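PDB 6BLJ: serine-tRNA ligase from Naegleria fowleri, which probably activates serine with ATP and joins it to its cognate tRNA, as class II seryl-tRNA synthetases do, and here holds AMP. Local coordinates for residues Glu392-Gly397 with Gly401-Glu406; Arg405-Cys410 with Thr448-Cys453. One frame throughout, in Å; residues are numbered along the deposited sequence. Where two conformers were deposited one is given.

Contact 1. Residues Glu392-Gly397 with Gly401-Glu406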
loop_
_atom_site.group_PDB
_atom_site.type_symbol
_atom_site.label_atom_id
_atom_site.label_comp_id
_atom_site.label_asym_id
_atom_site.label_seq_id
_atom_site.Cartn_x
_atom_site.Cartn_y
_atom_site.Cartn_z
ATOM N N GLU A 392 4.340 30.169 7.884
ATOM C CA GLU A 392 4.445 29.472 9.160
ATOM C C GLU A 392 3.902 30.393 10.241
ATOM O O GLU A 392 4.396 31.513 10.407
ATOM C CB GLU A 392 5.895 29.074 9.460
ATOM C CG GLU A 392 6.513 28.097 8.427
ATOM C CD GLU A 392 7.943 27.704 8.779
ATOM O OE1 GLU A 392 8.590 28.397 9.609
ATOM O OE2 GLU A 392 8.436 26.730 8.194
ATOM N N ALA A 393 2.891 29.928 10.969
ATOM C CA ALA A 393 2.240 30.739 11.986
ATOM C C ALA A 393 2.822 30.459 13.366
ATOM O O ALA A 393 3.405 29.404 13.623
ATOM C CB ALA A 393 0.733 30.486 12.005
ATOM N N TRP A 394 2.636 31.434 14.251
ATOM C CA TRP A 394 3.086 31.379 15.638
ATOM C C TRP A 394 2.148 30.528 16.493
ATOM O O TRP A 394 0.936 30.772 16.534
ATOM C CB TRP A 394 3.145 32.817 16.170
ATOM C CG TRP A 394 3.520 33.022 17.595
ATOM C CD1 TRP A 394 2.702 33.476 18.603
ATOM C CD2 TRP A 394 4.812 32.829 18.183
ATOM N NE1 TRP A 394 3.412 33.565 19.783
ATOM C CE2 TRP A 394 4.705 33.169 19.553
ATOM C CE3 TRP A 394 6.049 32.389 17.691
ATOM C CZ2 TRP A 394 5.791 33.095 20.428
ATOM C CZ3 TRP A 394 7.127 32.313 18.565
ATOM C CH2 TRP A 394 6.987 32.667 19.921
ATOM N N PHE A 395 2.714 29.555 17.209
ATOM C CA PHE A 395 1.983 28.705 18.147
ATOM C C PHE A 395 2.554 28.923 19.545
ATOM O O PHE A 395 3.523 28.254 19.937
ATOM C CB PHE A 395 2.074 27.225 17.746
ATOM C CG PHE A 395 1.190 26.840 16.584
ATOM C CD1 PHE A 395 1.578 27.102 15.278
ATOM C CD2 PHE A 395 -0.030 26.207 16.800
ATOM C CE1 PHE A 395 0.772 26.739 14.213
ATOM C CE2 PHE A 395 -0.846 25.832 15.734
ATOM C CZ PHE A 395 -0.442 26.100 14.435
ATOM N N PRO A 396 2.001 29.860 20.330
ATOM C CA PRO A 396 2.623 30.201 21.630
ATOM C C PRO A 396 2.574 29.082 22.663
ATOM O O PRO A 396 3.276 29.169 23.684
ATOM C CB PRO A 396 1.814 31.424 22.112
ATOM C CG PRO A 396 0.472 31.295 21.415
ATOM C CD PRO A 396 0.782 30.651 20.057
ATOM N N GLY A 397 1.760 28.058 22.457
ATOM C CA GLY A 397 1.770 26.925 23.350
ATOM C C GLY A 397 2.697 25.798 22.947
ATOM O O GLY A 397 2.730 24.779 23.640
ATOM N N GLY A 401 11.200 25.669 20.747
ATOM C CA GLY A 401 11.766 25.494 19.426
ATOM C C GLY A 401 10.782 25.149 18.326
ATOM O O GLY A 401 11.149 25.233 17.149
ATOM N N ASN A 402 9.542 24.787 18.653
ATOM C CA ASN A 402 8.570 24.379 17.646
ATOM C C ASN A 402 7.461 25.408 17.463
ATOM O O ASN A 402 6.345 25.052 17.070
ATOM C CB ASN A 402 7.955 23.026 17.994
ATOM C CG ASN A 402 8.981 21.918 18.048
ATOM O OD1 ASN A 402 9.675 21.650 17.067
ATOM N ND2 ASN A 402 9.074 21.256 19.199
ATOM N N GLU A 403 7.756 26.684 17.721
ATOM C CA GLU A 403 6.701 27.692 17.798
ATOM C C GLU A 403 6.160 28.108 16.432
ATOM O O GLU A 403 4.988 28.482 16.333
ATOM C CB GLU A 403 7.204 28.922 18.560
ATOM C CG GLU A 403 7.512 28.666 20.031
ATOM C CD GLU A 403 8.933 28.162 20.271
ATOM O OE1 GLU A 403 9.715 28.073 19.299
ATOM O OE2 GLU A 403 9.257 27.836 21.430
ATOM N N TYR A 404 6.977 28.078 15.381
ATOM C CA TYR A 404 6.525 28.420 14.033
ATOM C C TYR A 404 6.246 27.140 13.251
ATOM O O TYR A 404 7.162 26.339 13.030
ATOM C CB TYR A 404 7.554 29.287 13.303
ATOM C CG TYR A 404 7.479 30.751 13.682
ATOM C CD1 TYR A 404 6.434 31.544 13.216
ATOM C CD2 TYR A 404 8.430 31.333 14.518
ATOM C CE1 TYR A 404 6.328 32.886 13.560
ATOM C CE2 TYR A 404 8.337 32.705 14.875
ATOM C CZ TYR A 404 7.268 33.457 14.383
ATOM O OH TYR A 404 7.109 34.786 14.693
ATOM N N ARG A 405 4.990 26.949 12.822
ATOM C CA ARG A 405 4.606 25.767 12.062
ATOM C C ARG A 405 3.826 26.168 10.819
ATOM O O ARG A 405 3.030 27.115 10.849
ATOM C CB ARG A 405 3.763 24.801 12.910
ATOM C CG ARG A 405 4.462 24.288 14.179
ATOM C CD ARG A 405 5.709 23.452 13.890
ATOM N NE ARG A 405 5.436 22.248 13.096
ATOM C CZ ARG A 405 5.010 21.078 13.583
ATOM N NH1 ARG A 405 4.777 20.907 14.884
ATOM N NH2 ARG A 405 4.812 20.065 12.754
ATOM N N GLU A 406 4.035 25.402 9.746
ATOM C CA GLU A 406 3.411 25.709 8.468
ATOM C C GLU A 406 1.886 25.626 8.556
ATOM O O GLU A 406 1.319 24.674 9.105
ATOM C CB GLU A 406 3.949 24.762 7.383
ATOM C CG GLU A 406 3.487 23.317 7.464
ATOM C CD GLU A 406 4.207 22.485 8.521
ATOM O OE1 GLU A 406 5.047 23.036 9.267
ATOM O OE2 GLU A 406 3.922 21.265 8.602
#
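The ring of Tyr-404 receives Trp-394 over one face, CE3 of the indole standing 3.6 Å from Tyr-404 CE2, while at its edge, near the ring plane, comes the carbonyl O of Glu-392. The Trp-394 six-membered ring and the Tyr-404 ring are inclined at 57°, an oblique pair. Pro-396 CA lies over one face of the indole, toward its rim, and Glu-403 CB lies obliquely against Trp-394 CZ3, at 3.4 Å; with chi1 at 177° the indole swings opposite the backbone N and runs beside Glu-403. At the edge of the Phe-395 ring, in plane, sits Glu-403 O, and Arg-405 CB touches CE1 obliquely at 3.8 Å. Three backbone bonds close this antiparallel hairpin: Ala-393 N to Arg-405 O (2.8 Å), Arg-405 N to Ala-393 O (3.0 Å) and, just beyond the strand ends, Phe-395 N to Glu-403 O (2.7 Å). The charged ends turn to other partners: Glu-392 to Arg-372, Arg-405 to Asp-323, and Glu-403 OE2 to Lys-179 and Gly-401 N. Across the hairpin, therefore, side chains meet mainly through rings and aliphatic carbons, the backbone supplies the hydrogen bonds, and salt bridges tie the hairpin to its surroundings.

Contact 2. Residues Arg405-Cys410 with Thr448-Cys453. With AMP (adenosine monophosphate), chain D.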
loop_
_atom_site.group_PDB
_atom_site.type_symbol
_atom_site.label_atom_id
_atom_site.label_comp_id
_atom_site.label_asym_id
_atom_site.label_seq_id
_atom_site.Cartn_x
_atom_site.Cartn_y
_atom_site.Cartn_z
ATOM N N ARG A 405 4.990 26.949 12.822
ATOM C CA ARG A 405 4.606 25.767 12.062
ATOM C C ARG A 405 3.826 26.168 10.819
ATOM O O ARG A 405 3.030 27.115 10.849
ATOM C CB ARG A 405 3.763 24.801 12.910
ATOM C CG ARG A 405 4.462 24.288 14.179
ATOM C CD ARG A 405 5.709 23.452 13.890
ATOM N NE ARG A 405 5.436 22.248 13.096
ATOM C CZ ARG A 405 5.010 21.078 13.583
ATOM N NH1 ARG A 405 4.777 20.907 14.884
ATOM N NH2 ARG A 405 4.812 20.065 12.754
ATOM N N GLU A 406 4.035 25.402 9.746
ATOM C CA GLU A 406 3.411 25.709 8.468
ATOM C C GLU A 406 1.886 25.626 8.556
ATOM O O GLU A 406 1.319 24.674 9.105
ATOM C CB GLU A 406 3.949 24.762 7.383
ATOM C CG GLU A 406 3.487 23.317 7.464
ATOM C CD GLU A 406 4.207 22.485 8.521
ATOM O OE1 GLU A 406 5.047 23.036 9.267
ATOM O OE2 GLU A 406 3.922 21.265 8.602
ATOM N N LEU A 407 1.228 26.659 8.029
ATOM C CA LEU A 407 -0.217 26.707 7.820
ATOM C C LEU A 407 -0.589 26.751 6.345
ATOM O O LEU A 407 -1.722 26.391 5.993
ATOM C CB LEU A 407 -0.830 27.964 8.470
ATOM C CG LEU A 407 -1.073 28.024 9.970
ATOM C CD1 LEU A 407 -1.984 29.211 10.315
ATOM C CD2 LEU A 407 -1.692 26.730 10.394
ATOM N N VAL A 408 0.323 27.228 5.500
ATOM C CA VAL A 408 0.078 27.528 4.090
ATOM C C VAL A 408 1.299 27.109 3.290
ATOM O O VAL A 408 2.435 27.335 3.715
ATOM C CB VAL A 408 -0.204 29.031 3.879
ATOM C CG1 VAL A 408 -0.074 29.415 2.393
ATOM C CG2 VAL A 408 -1.580 29.404 4.420
ATOM N N SER A 409 1.068 26.486 2.137
ATOM C CA SER A 409 2.084 26.336 1.110
ATOM C C SER A 409 1.557 26.923 -0.197
ATOM O O SER A 409 0.373 26.768 -0.533
ATOM C CB SER A 409 2.469 24.860 0.936
ATOM O OG SER A 409 1.346 24.140 0.482
ATOM N N CYS A 410 2.443 27.597 -0.927
ATOM C CA CYS A 410 2.108 28.308 -2.158
ATOM C C CYS A 410 3.182 27.975 -3.182
ATOM O O CYS A 410 4.365 28.216 -2.923
ATOM C CB CYS A 410 2.042 29.821 -1.896
ATOM S SG CYS A 410 1.811 30.904 -3.336
ATOM N N THR A 448 -8.654 24.104 8.004
ATOM C CA THR A 448 -9.306 24.718 9.157
ATOM C C THR A 448 -8.943 24.057 10.487
ATOM O O THR A 448 -8.858 24.765 11.492
ATOM C CB THR A 448 -10.831 24.768 8.957
ATOM O OG1 THR A 448 -11.351 23.439 8.787
ATOM C CG2 THR A 448 -11.181 25.629 7.724
ATOM N N SER A 449 -8.698 22.738 10.540
ATOM C CA SER A 449 -8.382 22.138 11.843
ATOM C C SER A 449 -7.063 22.678 12.402
ATOM O O SER A 449 -6.977 23.011 13.593
ATOM C CB SER A 449 -8.381 20.603 11.754
ATOM O OG SER A 449 -7.184 20.049 11.208
ATOM N N ARG A 450 -6.039 22.828 11.553
ATOM C CA ARG A 450 -4.778 23.403 12.023
ATOM C C ARG A 450 -4.896 24.913 12.273
ATOM O O ARG A 450 -4.235 25.446 13.175
ATOM C CB ARG A 450 -3.649 23.107 11.028
ATOM C CG ARG A 450 -2.235 23.491 11.517
ATOM C CD ARG A 450 -1.148 23.059 10.539
ATOM N NE ARG A 450 -1.070 21.598 10.427
ATOM C CZ ARG A 450 -0.111 20.956 9.770
ATOM N NH1 ARG A 450 0.869 21.649 9.178
ATOM N NH2 ARG A 450 -0.108 19.624 9.740
ATOM N N THR A 451 -5.678 25.634 11.458
ATOM C CA THR A 451 -5.911 27.052 11.741
ATOM C C THR A 451 -6.674 27.230 13.055
ATOM O O THR A 451 -6.380 28.154 13.822
ATOM C CB THR A 451 -6.638 27.726 10.561
ATOM O OG1 THR A 451 -5.806 27.685 9.393
ATOM C CG2 THR A 451 -6.987 29.193 10.849
ATOM N N LEU A 452 -7.625 26.328 13.358
ATOM C CA LEU A 452 -8.311 26.366 14.658
ATOM C C LEU A 452 -7.340 26.149 15.817
ATOM O O LEU A 452 -7.454 26.808 16.854
ATOM C CB LEU A 452 -9.425 25.311 14.744
ATOM C CG LEU A 452 -10.759 25.456 13.994
ATOM C CD1 LEU A 452 -11.625 24.220 14.265
ATOM C CD2 LEU A 452 -11.508 26.754 14.387
ATOM N N CYS A 453 -6.400 25.207 15.676
ATOM C CA CYS A 453 -5.346 25.061 16.689
ATOM C C CYS A 453 -4.596 26.374 16.915
ATOM O O CYS A 453 -4.280 26.740 18.053
ATOM C CB CYS A 453 -4.356 23.983 16.259
ATOM S SG CYS A 453 -5.067 22.323 16.226
HETATM P P AMP D . 0.368 20.596 1.711
HETATM O O1P AMP D . 1.152 19.403 2.260
HETATM O O2P AMP D . -0.622 20.371 0.637
HETATM O O3P AMP D . 1.358 21.701 1.369
HETATM O "O5'" AMP D . -0.461 21.152 2.953
HETATM C "C5'" AMP D . -1.205 22.360 2.867
HETATM C "C4'" AMP D . -1.706 22.776 4.233
HETATM O "O4'" AMP D . -2.736 21.857 4.681
HETATM C "C3'" AMP D . -0.674 22.746 5.339
HETATM O "O3'" AMP D . 0.123 23.915 5.372
HETATM C "C2'" AMP D . -1.515 22.552 6.588
HETATM O "O2'" AMP D . -2.090 23.785 6.983
HETATM C "C1'" AMP D . -2.626 21.642 6.069
HETATM N N9 AMP D . -2.361 20.203 6.311
HETATM C C8 AMP D . -1.521 19.398 5.585
HETATM N N7 AMP D . -1.474 18.154 6.010
HETATM C C5 AMP D . -2.347 18.140 7.086
HETATM C C6 AMP D . -2.747 17.118 7.972
HETATM N N6 AMP D . -2.339 15.841 7.879
HETATM N N1 AMP D . -3.606 17.445 8.959
HETATM C C2 AMP D . -4.057 18.703 9.032
HETATM N N3 AMP D . -3.775 19.743 8.241
HETATM C C4 AMP D . -2.901 19.399 7.286
HETATM O O HOH W 1 -4.177 26.845 7.172
#
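One side of the AMP pocket of the class II catalytic domain is built from a strand and the start of a helix, with Arg-450 reaching across to Glu-406. Its place and contacts are consistent with the motif 3 arginine of class II synthetases. Arg-450 NH1 donates to Glu-406 O at 3.1 Å, nearly straight (166°) and in the guanidinium plane. In the conformer given, Glu-406 OE2 also makes a salt bridge to NH1 at 3.1 Å, a well-bent bond met from above the carboxylate plane, with carboxylate and guanidinium 81° apart. Phe-328 holds the group twice, its O accepting from NE and its ring making a cation-pi contact. AMP C2' lies over one guanidinium face, toward the rim, and Arg-450 NH2 comes 3.7 Å from adenine C4. The arginine chain runs extended to CD and bends at chi3 (-65°); its CG packs on Leu-407 CD2 at 3.5 Å. Leu-407 O accepts from AMP O2' (2.8 Å) and from a water that also bonds Thr-451 OG1, itself hydrogen-bonded to Thr-446 OG1 and Ala-447 O. Ser-409 OG donates to the phosphate O3P at 2.6 Å. Leu-407 and Val-408 form a classic beta bulge opposite Leu-391. Strand 404-412 lies between strands 387-394 and 436-447, the latter running directly into helix 448-458; helix 220-238 packs on Thr-448, Thr-451 and Leu-452, and helix 348-366 touches Leu-407 and Val-408.

In the fold
Both contacts use strand 404-412 and share Arg-405 and Glu-406, their centres about 10 Å apart. Contact 1 is local, a hairpin turn's strand ends, partly buried and reaching the second subunit, where Asn-402 bonds Asp-162 of that chain. Contact 2 is buried and joins residues distant in sequence, strand to helix. Their chemistry follows: regular backbone pairing and aromatic packing in the first, a charged bridge, a water and a bound nucleotide in the second. Packing joins them: Ala-393 CB lies 3.4 Å from Leu-407 CD1, and the Phe-395 ring rests against the helix backbone, CZ 4.0 Å from Arg-450 O, so the hairpin's Ala-393 and Phe-395 pack against Leu-407 and the helix.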